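PDB 6P2K: fibronectin type III domain-containing protein from Simiduia agarivorans, which probably hydrolyses xyloglucan-type polysaccharides as a family 74 glycoside hydrolase, with a catalytic part made of two seven-bladed beta-propellers. Local coordinates for residues Pro8-Gly12 / Gly428-Trp432; Asn113-Pro119 / Val141-Gly147; Arg199-Pro203 / Asn249-Gln253; Gln221-Tyr227 / Leu241-Thr247; Asp322-Asp326 / Asn373-Pro378. One frame throughout, in Å; residues are numbered along the deposited sequence.

Contact 1. Residues Pro8-Gly12 / Gly428-Trp432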
# COMPACT_ATOMS: atom_id res chain seq x y z
N PRO B 8 10.98 31.26 -25.26
CA PRO B 8 9.64 30.67 -25.20
C PRO B 8 9.62 29.37 -24.43
O PRO B 8 10.57 28.58 -24.46
CB PRO B 8 9.30 30.43 -26.68
CG PRO B 8 10.63 30.19 -27.32
CD PRO B 8 11.62 31.06 -26.56
N LEU B 9 8.51 29.14 -23.72
CA LEU B 9 8.30 27.93 -22.91
C LEU B 9 6.89 27.43 -23.21
O LEU B 9 5.94 27.74 -22.48
CB LEU B 9 8.50 28.23 -21.42
CG LEU B 9 9.84 28.86 -21.00
CD1 LEU B 9 9.76 29.38 -19.57
CD2 LEU B 9 10.98 27.87 -21.15
N ASN B 10 6.74 26.66 -24.29
CA ASN B 10 5.42 26.35 -24.82
C ASN B 10 5.40 24.97 -25.45
O ASN B 10 6.43 24.49 -25.94
CB ASN B 10 4.99 27.40 -25.85
CG ASN B 10 4.77 28.76 -25.22
OD1 ASN B 10 3.86 28.94 -24.42
ND2 ASN B 10 5.62 29.72 -25.57
N PRO B 11 4.24 24.30 -25.46
CA PRO B 11 4.15 22.96 -26.05
C PRO B 11 3.96 22.95 -27.56
O PRO B 11 4.02 21.87 -28.16
CB PRO B 11 2.94 22.35 -25.34
CG PRO B 11 2.05 23.52 -25.09
CD PRO B 11 2.97 24.71 -24.83
N GLY B 12 3.72 24.10 -28.18
CA GLY B 12 3.55 24.16 -29.62
C GLY B 12 2.14 24.44 -30.08
O GLY B 12 1.19 23.76 -29.67
N GLY B 428 10.76 22.36 -16.25
CA GLY B 428 11.04 23.78 -16.30
C GLY B 428 10.37 24.54 -17.42
O GLY B 428 10.75 25.69 -17.68
N GLY B 429 9.37 23.96 -18.08
CA GLY B 429 8.67 24.63 -19.15
C GLY B 429 9.09 24.25 -20.55
O GLY B 429 8.62 24.88 -21.51
N VAL B 430 9.95 23.25 -20.70
CA VAL B 430 10.33 22.78 -22.04
C VAL B 430 9.20 21.97 -22.66
O VAL B 430 8.77 22.23 -23.79
CB VAL B 430 11.64 21.99 -21.97
CG1 VAL B 430 11.87 21.22 -23.27
CG2 VAL B 430 12.81 22.92 -21.69
N SER B 431 8.71 20.97 -21.93
CA SER B 431 7.69 20.06 -22.45
C SER B 431 6.49 20.05 -21.51
O SER B 431 6.62 20.29 -20.31
CB SER B 431 8.24 18.65 -22.62
OG SER B 431 8.42 18.01 -21.37
N TRP B 432 5.32 19.76 -22.08
CA TRP B 432 4.06 19.99 -21.38
C TRP B 432 3.07 18.85 -21.63
O TRP B 432 3.20 18.07 -22.57
CB TRP B 432 3.40 21.30 -21.81
CG TRP B 432 4.29 22.48 -21.72
CD1 TRP B 432 5.31 22.82 -22.57
CD2 TRP B 432 4.26 23.49 -20.71
NE1 TRP B 432 5.91 23.98 -22.15
CE2 TRP B 432 5.28 24.42 -21.01
CE3 TRP B 432 3.46 23.71 -19.58
CZ2 TRP B 432 5.52 25.54 -20.23
CZ3 TRP B 432 3.71 24.83 -18.80
CH2 TRP B 432 4.73 25.73 -19.12

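Contact 2. Residues Asn113-Pro119 / Val141-Gly147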
# COMPACT_ATOMS: atom_id res chain seq x y z
N ASN B 113 3.09 37.22 -63.26
CA ASN B 113 2.89 38.66 -63.10
C ASN B 113 1.42 39.04 -63.07
O ASN B 113 1.09 40.15 -62.64
CB ASN B 113 3.61 39.42 -64.21
CG ASN B 113 5.11 39.46 -64.01
OD1 ASN B 113 5.60 39.53 -62.88
ND2 ASN B 113 5.86 39.42 -65.11
N HIS B 114 0.54 38.15 -63.52
CA HIS B 114 -0.90 38.35 -63.39
C HIS B 114 -1.35 37.72 -62.08
O HIS B 114 -1.33 36.50 -61.94
CB HIS B 114 -1.65 37.76 -64.58
CG HIS B 114 -3.06 38.24 -64.70
ND1 HIS B 114 -3.52 38.92 -65.80
CD2 HIS B 114 -4.11 38.13 -63.85
CE1 HIS B 114 -4.80 39.22 -65.63
NE2 HIS B 114 -5.18 38.75 -64.46
N ILE B 115 -1.74 38.56 -61.12
CA ILE B 115 -2.14 38.11 -59.80
C ILE B 115 -3.54 38.63 -59.50
O ILE B 115 -3.93 39.71 -59.96
CB ILE B 115 -1.15 38.58 -58.70
CG1 ILE B 115 0.29 38.46 -59.19
CG2 ILE B 115 -1.34 37.77 -57.43
CD1 ILE B 115 1.25 39.38 -58.47
N ILE B 116 -4.29 37.85 -58.74
CA ILE B 116 -5.60 38.24 -58.24
C ILE B 116 -5.57 38.14 -56.72
O ILE B 116 -5.22 37.10 -56.17
CB ILE B 116 -6.72 37.37 -58.83
CG1 ILE B 116 -6.87 37.63 -60.33
CG2 ILE B 116 -8.03 37.62 -58.11
CD1 ILE B 116 -7.91 36.76 -61.00
N ALA B 117 -5.93 39.24 -56.06
CA ALA B 117 -6.08 39.27 -54.61
C ALA B 117 -7.54 39.55 -54.30
O ALA B 117 -8.08 40.57 -54.74
CB ALA B 117 -5.16 40.31 -53.97
N ALA B 118 -8.17 38.66 -53.55
CA ALA B 118 -9.60 38.74 -53.31
C ALA B 118 -9.89 39.14 -51.87
O ALA B 118 -9.35 38.51 -50.95
CB ALA B 118 -10.27 37.40 -53.63
N PRO B 119 -10.70 40.17 -51.65
CA PRO B 119 -11.13 40.50 -50.29
C PRO B 119 -11.79 39.31 -49.61
O PRO B 119 -12.55 38.56 -50.23
CB PRO B 119 -12.12 41.64 -50.50
CG PRO B 119 -11.64 42.31 -51.74
CD PRO B 119 -11.08 41.21 -52.62
N VAL B 141 -12.57 42.64 -56.31
CA VAL B 141 -11.38 41.82 -56.47
C VAL B 141 -10.25 42.71 -56.95
O VAL B 141 -10.42 43.51 -57.87
CB VAL B 141 -11.63 40.66 -57.45
CG1 VAL B 141 -10.34 40.24 -58.13
CG2 VAL B 141 -12.26 39.47 -56.73
N PHE B 142 -9.08 42.59 -56.32
CA PHE B 142 -7.90 43.33 -56.74
C PHE B 142 -7.09 42.48 -57.71
O PHE B 142 -6.76 41.32 -57.41
CB PHE B 142 -7.05 43.73 -55.54
CG PHE B 142 -7.75 44.64 -54.58
CD1 PHE B 142 -7.72 46.01 -54.75
CD2 PHE B 142 -8.45 44.12 -53.49
CE1 PHE B 142 -8.37 46.85 -53.87
CE2 PHE B 142 -9.10 44.96 -52.61
CZ PHE B 142 -9.06 46.33 -52.79
N VAL B 143 -6.76 43.05 -58.86
CA VAL B 143 -6.04 42.34 -59.91
C VAL B 143 -4.81 43.16 -60.28
O VAL B 143 -4.84 44.40 -60.27
CB VAL B 143 -6.93 42.09 -61.14
CG1 VAL B 143 -7.49 43.40 -61.67
CG2 VAL B 143 -6.17 41.35 -62.24
N SER B 144 -3.71 42.47 -60.60
CA SER B 144 -2.48 43.10 -61.02
C SER B 144 -1.93 42.38 -62.24
O SER B 144 -1.91 41.15 -62.28
CB SER B 144 -1.43 43.10 -59.89
OG SER B 144 -0.12 43.02 -60.41
N GLN B 145 -1.48 43.15 -63.23
CA GLN B 145 -0.83 42.62 -64.41
C GLN B 145 0.68 42.83 -64.39
O GLN B 145 1.35 42.54 -65.39
CB GLN B 145 -1.42 43.26 -65.68
CG GLN B 145 -2.78 42.72 -66.10
CD GLN B 145 -3.93 43.56 -65.57
OE1 GLN B 145 -4.21 43.56 -64.38
NE2 GLN B 145 -4.59 44.28 -66.47
N ASN B 146 1.23 43.30 -63.27
CA ASN B 146 2.61 43.75 -63.20
C ASN B 146 3.39 43.09 -62.07
O ASN B 146 4.43 43.61 -61.65
CB ASN B 146 2.66 45.27 -63.04
CG ASN B 146 1.79 45.75 -61.89
OD1 ASN B 146 2.05 45.45 -60.73
ND2 ASN B 146 0.74 46.49 -62.22
N GLY B 147 2.91 41.96 -61.55
CA GLY B 147 3.62 41.29 -60.48
C GLY B 147 3.54 41.95 -59.12
O GLY B 147 4.25 41.51 -58.21

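Contact 3. Residues Arg199-Pro203 / Asn249-Gln253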
# COMPACT_ATOMS: atom_id res chain seq x y z
N ARG B 199 -22.49 36.42 -62.66
CA ARG B 199 -22.81 35.36 -61.72
C ARG B 199 -23.20 34.08 -62.43
O ARG B 199 -23.95 34.09 -63.42
CB ARG B 199 -23.93 35.81 -60.80
CG ARG B 199 -24.06 34.97 -59.55
CD ARG B 199 -24.98 35.64 -58.57
NE ARG B 199 -25.47 34.70 -57.57
CZ ARG B 199 -26.63 34.81 -56.93
NH1 ARG B 199 -27.42 35.84 -57.18
NH2 ARG B 199 -26.99 33.90 -56.05
N ILE B 200 -22.69 32.96 -61.93
CA ILE B 200 -23.19 31.64 -62.27
C ILE B 200 -24.31 31.30 -61.31
O ILE B 200 -24.18 31.49 -60.09
CB ILE B 200 -22.06 30.59 -62.20
CG1 ILE B 200 -21.30 30.52 -63.53
CG2 ILE B 200 -22.61 29.22 -61.82
CD1 ILE B 200 -20.03 29.72 -63.45
N ALA B 201 -25.43 30.83 -61.85
CA ALA B 201 -26.53 30.40 -61.00
C ALA B 201 -26.13 29.17 -60.20
O ALA B 201 -25.61 28.19 -60.77
CB ALA B 201 -27.77 30.11 -61.84
N GLY B 202 -26.34 29.21 -58.89
CA GLY B 202 -26.07 28.07 -58.06
C GLY B 202 -27.10 26.98 -58.26
O GLY B 202 -28.03 27.10 -59.07
N PRO B 203 -26.95 25.88 -57.52
CA PRO B 203 -27.87 24.75 -57.68
C PRO B 203 -29.27 25.04 -57.20
O PRO B 203 -30.22 24.41 -57.69
CB PRO B 203 -27.21 23.63 -56.85
CG PRO B 203 -25.88 24.18 -56.39
CD PRO B 203 -26.01 25.67 -56.40
N ASN B 249 -21.81 23.15 -69.54
CA ASN B 249 -23.19 23.41 -69.21
C ASN B 249 -23.29 23.56 -67.70
O ASN B 249 -22.84 22.68 -66.96
CB ASN B 249 -24.11 22.28 -69.67
CG ASN B 249 -23.70 21.64 -70.97
OD1 ASN B 249 -22.57 21.17 -71.10
ND2 ASN B 249 -24.63 21.54 -71.91
N ILE B 250 -23.88 24.66 -67.25
CA ILE B 250 -24.19 24.74 -65.83
C ILE B 250 -25.34 23.77 -65.55
O ILE B 250 -26.44 23.91 -66.09
CB ILE B 250 -24.53 26.18 -65.41
CG1 ILE B 250 -23.28 26.87 -64.83
CG2 ILE B 250 -25.59 26.20 -64.32
CD1 ILE B 250 -22.03 26.73 -65.69
N ASN B 251 -25.05 22.76 -64.74
CA ASN B 251 -25.95 21.64 -64.52
C ASN B 251 -25.55 20.94 -63.23
O ASN B 251 -24.92 19.88 -63.26
CB ASN B 251 -25.91 20.67 -65.71
CG ASN B 251 -27.03 19.65 -65.67
OD1 ASN B 251 -28.11 19.92 -65.16
ND2 ASN B 251 -26.76 18.46 -66.22
N TRP B 252 -25.87 21.55 -62.09
CA TRP B 252 -25.36 21.10 -60.81
C TRP B 252 -26.00 19.78 -60.40
O TRP B 252 -27.22 19.61 -60.45
CB TRP B 252 -25.63 22.14 -59.73
CG TRP B 252 -24.84 23.41 -59.86
CD1 TRP B 252 -25.30 24.61 -60.33
CD2 TRP B 252 -23.48 23.62 -59.49
NE1 TRP B 252 -24.30 25.55 -60.29
CE2 TRP B 252 -23.17 24.97 -59.78
CE3 TRP B 252 -22.48 22.80 -58.95
CZ2 TRP B 252 -21.91 25.51 -59.54
CZ3 TRP B 252 -21.23 23.34 -58.72
CH2 TRP B 252 -20.96 24.69 -59.01
N GLN B 253 -25.15 18.85 -59.97
CA GLN B 253 -25.56 17.58 -59.40
C GLN B 253 -25.09 17.58 -57.96
O GLN B 253 -23.91 17.81 -57.70
CB GLN B 253 -24.88 16.44 -60.15
CG GLN B 253 -24.96 16.62 -61.65
CD GLN B 253 -26.37 16.41 -62.19
OE1 GLN B 253 -27.12 17.38 -62.37
NE2 GLN B 253 -26.73 15.15 -62.50

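Contact 4. Residues Gln221-Tyr227 / Leu241-Thr247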
# COMPACT_ATOMS: atom_id res chain seq x y z
N GLN B 221 -12.56 21.37 -66.77
CA GLN B 221 -13.81 20.88 -67.34
C GLN B 221 -14.86 20.50 -66.29
O GLN B 221 -16.03 20.33 -66.65
CB GLN B 221 -13.52 19.71 -68.28
CG GLN B 221 -12.60 20.16 -69.40
CD GLN B 221 -11.88 19.04 -70.16
OE1 GLN B 221 -10.67 19.10 -70.34
NE2 GLN B 221 -12.64 18.08 -70.68
N VAL B 222 -14.51 20.43 -65.01
CA VAL B 222 -15.48 20.16 -63.95
C VAL B 222 -15.24 21.11 -62.79
O VAL B 222 -14.09 21.40 -62.43
CB VAL B 222 -15.41 18.69 -63.46
CG1 VAL B 222 -16.58 18.41 -62.54
CG2 VAL B 222 -15.45 17.73 -64.65
N LEU B 223 -16.34 21.60 -62.20
CA LEU B 223 -16.32 22.53 -61.08
C LEU B 223 -17.06 21.91 -59.90
O LEU B 223 -18.17 21.40 -60.07
CB LEU B 223 -16.95 23.86 -61.48
CG LEU B 223 -17.04 24.99 -60.44
CD1 LEU B 223 -15.69 25.65 -60.24
CD2 LEU B 223 -18.09 26.02 -60.85
N TYR B 224 -16.45 21.97 -58.72
CA TYR B 224 -17.05 21.49 -57.48
C TYR B 224 -17.25 22.66 -56.52
O TYR B 224 -16.45 23.60 -56.49
CB TYR B 224 -16.19 20.42 -56.81
CG TYR B 224 -15.86 19.24 -57.71
CD1 TYR B 224 -16.69 18.13 -57.76
CD2 TYR B 224 -14.72 19.24 -58.49
CE1 TYR B 224 -16.40 17.06 -58.57
CE2 TYR B 224 -14.41 18.17 -59.31
CZ TYR B 224 -15.26 17.08 -59.34
OH TYR B 224 -14.96 16.01 -60.16
N ALA B 225 -18.32 22.59 -55.73
CA ALA B 225 -18.65 23.71 -54.86
C ALA B 225 -19.51 23.22 -53.70
O ALA B 225 -20.17 22.18 -53.77
CB ALA B 225 -19.38 24.81 -55.63
N THR B 226 -19.48 23.99 -52.62
CA THR B 226 -20.40 23.85 -51.50
C THR B 226 -21.23 25.12 -51.39
O THR B 226 -20.72 26.23 -51.56
CB THR B 226 -19.68 23.58 -50.18
OG1 THR B 226 -19.21 24.82 -49.63
CG2 THR B 226 -18.51 22.64 -50.38
N TYR B 227 -22.53 24.95 -51.12
CA TYR B 227 -23.46 26.07 -51.06
C TYR B 227 -24.18 26.05 -49.72
O TYR B 227 -24.54 24.98 -49.21
CB TYR B 227 -24.47 26.01 -52.20
CG TYR B 227 -23.97 26.63 -53.49
CD1 TYR B 227 -23.23 25.88 -54.40
CD2 TYR B 227 -24.24 27.96 -53.80
CE1 TYR B 227 -22.78 26.44 -55.58
CE2 TYR B 227 -23.79 28.52 -54.97
CZ TYR B 227 -23.06 27.76 -55.86
OH TYR B 227 -22.62 28.32 -57.04
N LEU B 241 -24.13 22.00 -48.43
CA LEU B 241 -24.29 20.90 -49.37
C LEU B 241 -23.28 21.00 -50.51
O LEU B 241 -22.91 22.10 -50.93
CB LEU B 241 -25.72 20.85 -49.92
CG LEU B 241 -26.74 20.40 -48.87
CD1 LEU B 241 -28.14 20.35 -49.44
CD2 LEU B 241 -26.33 19.04 -48.30
N VAL B 242 -22.85 19.84 -50.99
CA VAL B 242 -21.77 19.73 -51.96
C VAL B 242 -22.35 19.40 -53.32
O VAL B 242 -23.23 18.53 -53.44
CB VAL B 242 -20.74 18.66 -51.53
CG1 VAL B 242 -19.47 18.79 -52.35
CG2 VAL B 242 -20.46 18.78 -50.04
N TYR B 243 -21.87 20.09 -54.36
CA TYR B 243 -22.40 19.94 -55.70
C TYR B 243 -21.26 19.87 -56.70
O TYR B 243 -20.11 20.21 -56.40
CB TYR B 243 -23.34 21.09 -56.07
CG TYR B 243 -24.54 21.25 -55.17
CD1 TYR B 243 -24.45 21.96 -53.98
CD2 TYR B 243 -25.77 20.70 -55.51
CE1 TYR B 243 -25.54 22.12 -53.16
CE2 TYR B 243 -26.87 20.85 -54.69
CZ TYR B 243 -26.75 21.56 -53.52
OH TYR B 243 -27.84 21.71 -52.70
N ALA B 244 -21.59 19.42 -57.90
CA ALA B 244 -20.65 19.37 -59.01
C ALA B 244 -21.38 19.73 -60.29
O ALA B 244 -22.56 19.39 -60.47
CB ALA B 244 -20.00 17.99 -59.15
N THR B 245 -20.68 20.43 -61.17
CA THR B 245 -21.20 20.69 -62.50
C THR B 245 -20.05 20.70 -63.47
O THR B 245 -18.89 20.94 -63.10
CB THR B 245 -21.96 22.02 -62.59
OG1 THR B 245 -22.40 22.22 -63.94
CG2 THR B 245 -21.05 23.17 -62.21
N ARG B 246 -20.38 20.42 -64.71
CA ARG B 246 -19.46 20.66 -65.80
C ARG B 246 -19.40 22.15 -66.10
O ARG B 246 -20.34 22.90 -65.84
CB ARG B 246 -19.91 19.87 -67.02
CG ARG B 246 -19.97 18.37 -66.81
CD ARG B 246 -19.53 17.65 -68.08
NE ARG B 246 -18.09 17.41 -68.13
CZ ARG B 246 -17.35 17.47 -69.24
NH1 ARG B 246 -17.91 17.76 -70.40
NH2 ARG B 246 -16.05 17.23 -69.17
N THR B 247 -18.26 22.58 -66.64
CA THR B 247 -18.12 23.98 -67.01
C THR B 247 -18.63 24.28 -68.42
O THR B 247 -18.72 25.45 -68.79
CB THR B 247 -16.66 24.42 -66.84
OG1 THR B 247 -15.78 23.40 -67.33
CG2 THR B 247 -16.33 24.62 -65.35

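Contact 5. Residues Asp322-Asp326 / Asn373-Pro378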
# COMPACT_ATOMS: atom_id res chain seq x y z
N ASP B 322 -0.15 10.36 -34.15
CA ASP B 322 0.24 11.05 -32.92
C ASP B 322 -0.64 12.29 -32.75
O ASP B 322 -0.49 13.28 -33.47
CB ASP B 322 1.72 11.43 -32.97
CG ASP B 322 2.16 12.24 -31.76
OD1 ASP B 322 1.49 12.18 -30.71
OD2 ASP B 322 3.19 12.95 -31.87
N ILE B 323 -1.55 12.24 -31.78
CA ILE B 323 -2.43 13.38 -31.53
C ILE B 323 -1.71 14.52 -30.83
O ILE B 323 -2.27 15.62 -30.72
CB ILE B 323 -3.67 12.92 -30.73
CG1 ILE B 323 -4.81 13.92 -30.89
CG2 ILE B 323 -3.32 12.68 -29.26
CD1 ILE B 323 -6.19 13.35 -30.61
N GLY B 324 -0.47 14.30 -30.38
CA GLY B 324 0.24 15.38 -29.72
C GLY B 324 -0.36 15.70 -28.36
O GLY B 324 -1.09 14.90 -27.76
N TRP B 325 -0.06 16.90 -27.86
CA TRP B 325 -0.59 17.29 -26.56
C TRP B 325 -2.06 17.66 -26.64
O TRP B 325 -2.79 17.48 -25.65
CB TRP B 325 0.22 18.44 -25.95
CG TRP B 325 0.17 19.77 -26.68
CD1 TRP B 325 1.13 20.29 -27.50
CD2 TRP B 325 -0.88 20.75 -26.62
NE1 TRP B 325 0.75 21.53 -27.95
CE2 TRP B 325 -0.48 21.83 -27.43
CE3 TRP B 325 -2.11 20.82 -25.96
CZ2 TRP B 325 -1.28 22.97 -27.60
CZ3 TRP B 325 -2.90 21.94 -26.13
CH2 TRP B 325 -2.48 23.00 -26.95
N ASP B 326 -2.52 18.16 -27.78
CA ASP B 326 -3.89 18.66 -27.94
C ASP B 326 -4.79 17.49 -28.33
O ASP B 326 -4.93 17.16 -29.51
CB ASP B 326 -3.93 19.78 -28.97
CG ASP B 326 -5.26 20.52 -28.98
OD1 ASP B 326 -6.14 20.20 -28.15
OD2 ASP B 326 -5.43 21.42 -29.84
N ASN B 373 2.50 14.43 -36.90
CA ASN B 373 2.36 15.59 -36.02
C ASN B 373 3.43 16.62 -36.38
O ASN B 373 4.62 16.35 -36.26
CB ASN B 373 2.48 15.13 -34.57
CG ASN B 373 2.62 16.27 -33.56
OD1 ASN B 373 2.70 17.45 -33.89
ND2 ASN B 373 2.65 15.89 -32.28
N LYS B 374 2.99 17.82 -36.81
CA LYS B 374 3.90 18.88 -37.23
C LYS B 374 3.75 20.13 -36.38
O LYS B 374 4.02 21.24 -36.85
CB LYS B 374 3.69 19.22 -38.71
CG LYS B 374 3.98 18.07 -39.67
CD LYS B 374 5.46 17.74 -39.70
CE LYS B 374 5.77 16.69 -40.76
NZ LYS B 374 7.21 16.67 -41.12
N TYR B 375 3.32 19.98 -35.13
CA TYR B 375 3.23 21.13 -34.23
C TYR B 375 3.94 20.93 -32.90
O TYR B 375 4.31 21.93 -32.27
CB TYR B 375 1.76 21.51 -33.98
CG TYR B 375 0.97 20.57 -33.09
CD1 TYR B 375 0.43 19.39 -33.58
CD2 TYR B 375 0.72 20.90 -31.75
CE1 TYR B 375 -0.31 18.54 -32.78
CE2 TYR B 375 -0.02 20.05 -30.94
CZ TYR B 375 -0.53 18.88 -31.45
OH TYR B 375 -1.27 18.05 -30.64
N SER B 376 4.16 19.69 -32.46
CA SER B 376 4.80 19.45 -31.18
C SER B 376 5.61 18.16 -31.27
O SER B 376 5.36 17.31 -32.13
CB SER B 376 3.78 19.37 -30.04
OG SER B 376 2.76 18.43 -30.32
N THR B 377 6.56 18.02 -30.35
CA THR B 377 7.51 16.91 -30.37
C THR B 377 7.41 16.13 -29.07
O THR B 377 7.57 16.72 -27.99
CB THR B 377 8.93 17.42 -30.58
OG1 THR B 377 8.97 18.27 -31.73
CG2 THR B 377 9.89 16.25 -30.79
N PRO B 378 7.16 14.82 -29.10
CA PRO B 378 7.08 14.06 -27.85
C PRO B 378 8.45 13.87 -27.23
O PRO B 378 9.46 13.73 -27.93
CB PRO B 378 6.48 12.72 -28.30
CG PRO B 378 6.97 12.56 -29.71
CD PRO B 378 6.98 13.97 -30.29

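Contact 1. Residues Pro8-Gly12 / Gly428-Trp432
Pro11 lies over one face of the Trp432 indole. Its CD atom is 4.0 Å from the centroid of the five-membered ring and 20° off the ring normal, a CH-pi contact. Pro11 CB adds to the patch, 3.7 Å from Trp432 CD1. The pyrrolidine meets the indole at a slant, toward the rim of the ring system. Trp432 CG stands beside its own backbone N (chi1 -53°), and this turn lays the indole along the backbone of residues 9 to 11. At the six-membered end, Leu9 O approaches Trp432 CZ2 obliquely at 3.2 Å. Leu9 CB rests 3.4 Å from Gly429 O. A side chain on Gly429 would press on Leu9 CB, and its backbone angles also call for glycine. Trp432 NE1 makes a weak, bent bond of 2.9 Å to Gly429 O within its own segment. With an alanine here in place of the indole, Pro11 would probably lose the ring it rests on and Gly429 O its weak N-H partner. Ser425, Asp427, Gly429 and Trp432 fit the Asp-box pattern of such propellers. Asn10 OD1 accepts from Leu766 N and Gln415 NE2. Leu9 pairs with Leu766 of strand 765-770. Strand 431-432 pairs with strand 388-395 through Trp432 and Tyr393. The loop after strand 7-8, in the last blade of the second propeller, packs against it and against strands 412-417 and 421-425.

Contact 2. Residues Asn113-Pro119 / Val141-Gly147
Val141 meets Ile116 through a tight methyl pair, Val141 CG1 to Ile116 CG2 at 3.5 Å. Its other methyl faces Ala118 CB. Phe142 comes next and pairs with Ala117 by two backbone bonds. Ala117 N to Phe142 O is the shorter, at 2.6 Å. The Phe142 ring presents its edge to Ala117 O, which lies near the ring plane. Pro119 CG reaches Phe142 CE2 at 3.8 Å, the two side chains crossing at about a right angle. Val143 turns to the other face, beside Ile116. Its CG2 is anti to the backbone N, which brings this methyl to 3.6 Å from His114 NE2. That nitrogen is hydrogen-bonded to Gly193 O. Ser144 pairs with Ile115 by two bonds of 2.8 Å, Ile115 N to Ser144 O and Ser144 N to Ile115 O. Ser144 O also sits over one face of the His114 ring. Ser144 OG accepts from Asn146 N, an ST turn that begins an Asp-box-like run ending at Trp151. Gln145 lies alongside His114, the two pointing the same way. Beyond the last bridge, Gly147 N donates to Asn113 O at 2.8 Å. A side chain on Gly147 would clash with Asn113 OD1, and its positive phi also favours glycine. The strands run antiparallel, at 164°. They are the middle pair of a four-stranded propeller blade, between strands 102-108 and 152-155. Ile116 and Ala118 face strand 166-171 of the next blade.

Contact 3. Residues Arg199-Pro203 / Asn249-Gln253
Trp252 NE1 donates to Ala201 O at 3.0 Å, with an N-H...O angle of 147°. The bond lies in the carbonyl plane and uses a lone pair of Ala201 O. It also runs close to the plane of the indole, so the ring is held by its edge. Pro203 then takes one face of the same ring. Its CG atom stands 3.9 Å from the centroid of the five-membered ring, 20° off the normal, a CH-pi contact. Pro203 CB is 3.6 Å from Trp252 CB, and Pro203 N lies over the ring near Trp252 CD1. The indole gets there because Trp252 CG sits beside the backbone N (chi1 -68°). Two neighbouring propeller blades meet here. Strand 198-200 is the outermost strand of one, and residues 249-252 lead into the outermost strand of the next, 253-254. Ile200 carries the rest of the contact. Its CG2 methyl is 3.9 Å from Ile250 CG1 and also reaches the indole edge, 4.3 Å from Trp252 NE1. Ile250 CG2 comes to 4.1 Å from Ala201 O, beside the indole bond. A side chain on Gly202 would clash with Pro203 CD. Gly202 N is hydrogen-bonded to Asp205 OD2. The site is at the surface. The indole packs against Leu223 and Ala225 of strand 222-228 and against Tyr243 and Thr245 of strand 241-246.

Contact 4. Residues Gln221-Tyr227 / Leu241-Thr247
Tyr227 and Tyr243 both carry CG beside the backbone N, with chi1 at -84° and -59°. These turns bring the two rings together on one face of the sheet, where Tyr227 CD1 is 4.1 Å from Tyr243 CD1. The side chains cross at about a right angle. The edge of the Tyr243 ring also takes Ala225 O near its plane. Arg246 is bent at its second and third side-chain torsions. The bends fold its guanidinium back beside Gln221, so that Gln221 O lies over one face of the group. Arg246 NH2 is 3.7 Å from Gln221 CB, and Arg246 NE is buried here without a polar partner in the model. On the other face from the Tyr227-Tyr243 pair, the Tyr224 ring rests obliquely on Ala244 CB, which is 3.6 Å from Tyr224 CD1. The phenol end of Tyr224 is bonded to His279 ND1 and Trp299 NE1. Paired backbone bonds join Leu223 with Thr245, Ala225 with Tyr243 and Tyr227 with Leu241. Leu223 N to Thr245 O measures 2.8 Å and is nearly straight. At the end away from the 228-240 connection, Thr247 N reaches Gln221 O at 3.2 Å, from above the carbonyl plane. Thr245 OG1 donates to Arg246 O and accepts from Asn251 N. The strands are antiparallel, at 153°. They form the middle of a four-stranded blade, in the order 210-216, 222-228, 241-246, 253-254. Tyr224, Thr226 and Val242 face the next blade. Four-stranded antiparallel blades in up-and-down order, packed face to face around a central axis, are the mark of the beta-propeller.

Contact 5. Residues Asp322-Asp326 / Asn373-Pro378
Hydrogen bonds centre on Tyr375 and Asn373. Tyr375 OH donates to Ile323 O at 2.6 Å and accepts from Asp326 N at 3.1 Å, so its hydroxyl bridges the 323-326 turn. Asn373 ND2 donates to Asp322 OD2 at 3.0 Å, from above the carboxylate plane, and to Ser376 OG within its own amide plane. Asn373 OD1 takes Tyr375 N at 2.9 Å, an Asx turn, and Ser376 N at 3.0 Å, which makes an Asx motif. With a leucine in place of Asn373, the Tyr375 and Ser376 amides would probably lose their acceptor and Asp322 OD2 its amide donor. Asp322 OD1 makes a second Asx turn with Gly324 N. The aromatic pair is an offset edge-to-face one. The edge of Tyr375 points at the face of Trp325, planes at 68°, and Tyr375 CE2 is 3.6 Å from Trp325 CD1. Packing is close at Gly324, where a side chain would strike Tyr375 OH. Around the site, Tyr393 of strand 388-395 touches Trp325, Asn373, Ser376 and Pro378, and its hydroxyl bonds to Asp322 OD1. Asn501 of a second subunit packs on Asp322 and Pro378. The 322-326 loop of the first propeller thus meets the passage from strand 368-373 to strand 376-379.

Contacts 2, 3 and 4 lie in the first propeller, contact 1 in the second, and contact 5 where the chain passes between them. Contacts 3 and 4 have centres 8 Å apart. Contact 4 lies within one blade, and contact 3 joins that blade to the one before. Contact 2 is in an earlier blade, its centre about 25 Å from that of contact 4. Contacts 1 and 5, centres 13 Å apart, touch at Gly12 O and Trp325 NE1. Both reach the sheet of strands 376-379, 388-395 and 431-432. Along the chain contact 1 opens first and closes last. Contact 2 precedes contact 3, which brackets contact 4; contact 5 follows. The N-terminal segment therefore closes the second ring and meets the interpropeller junction.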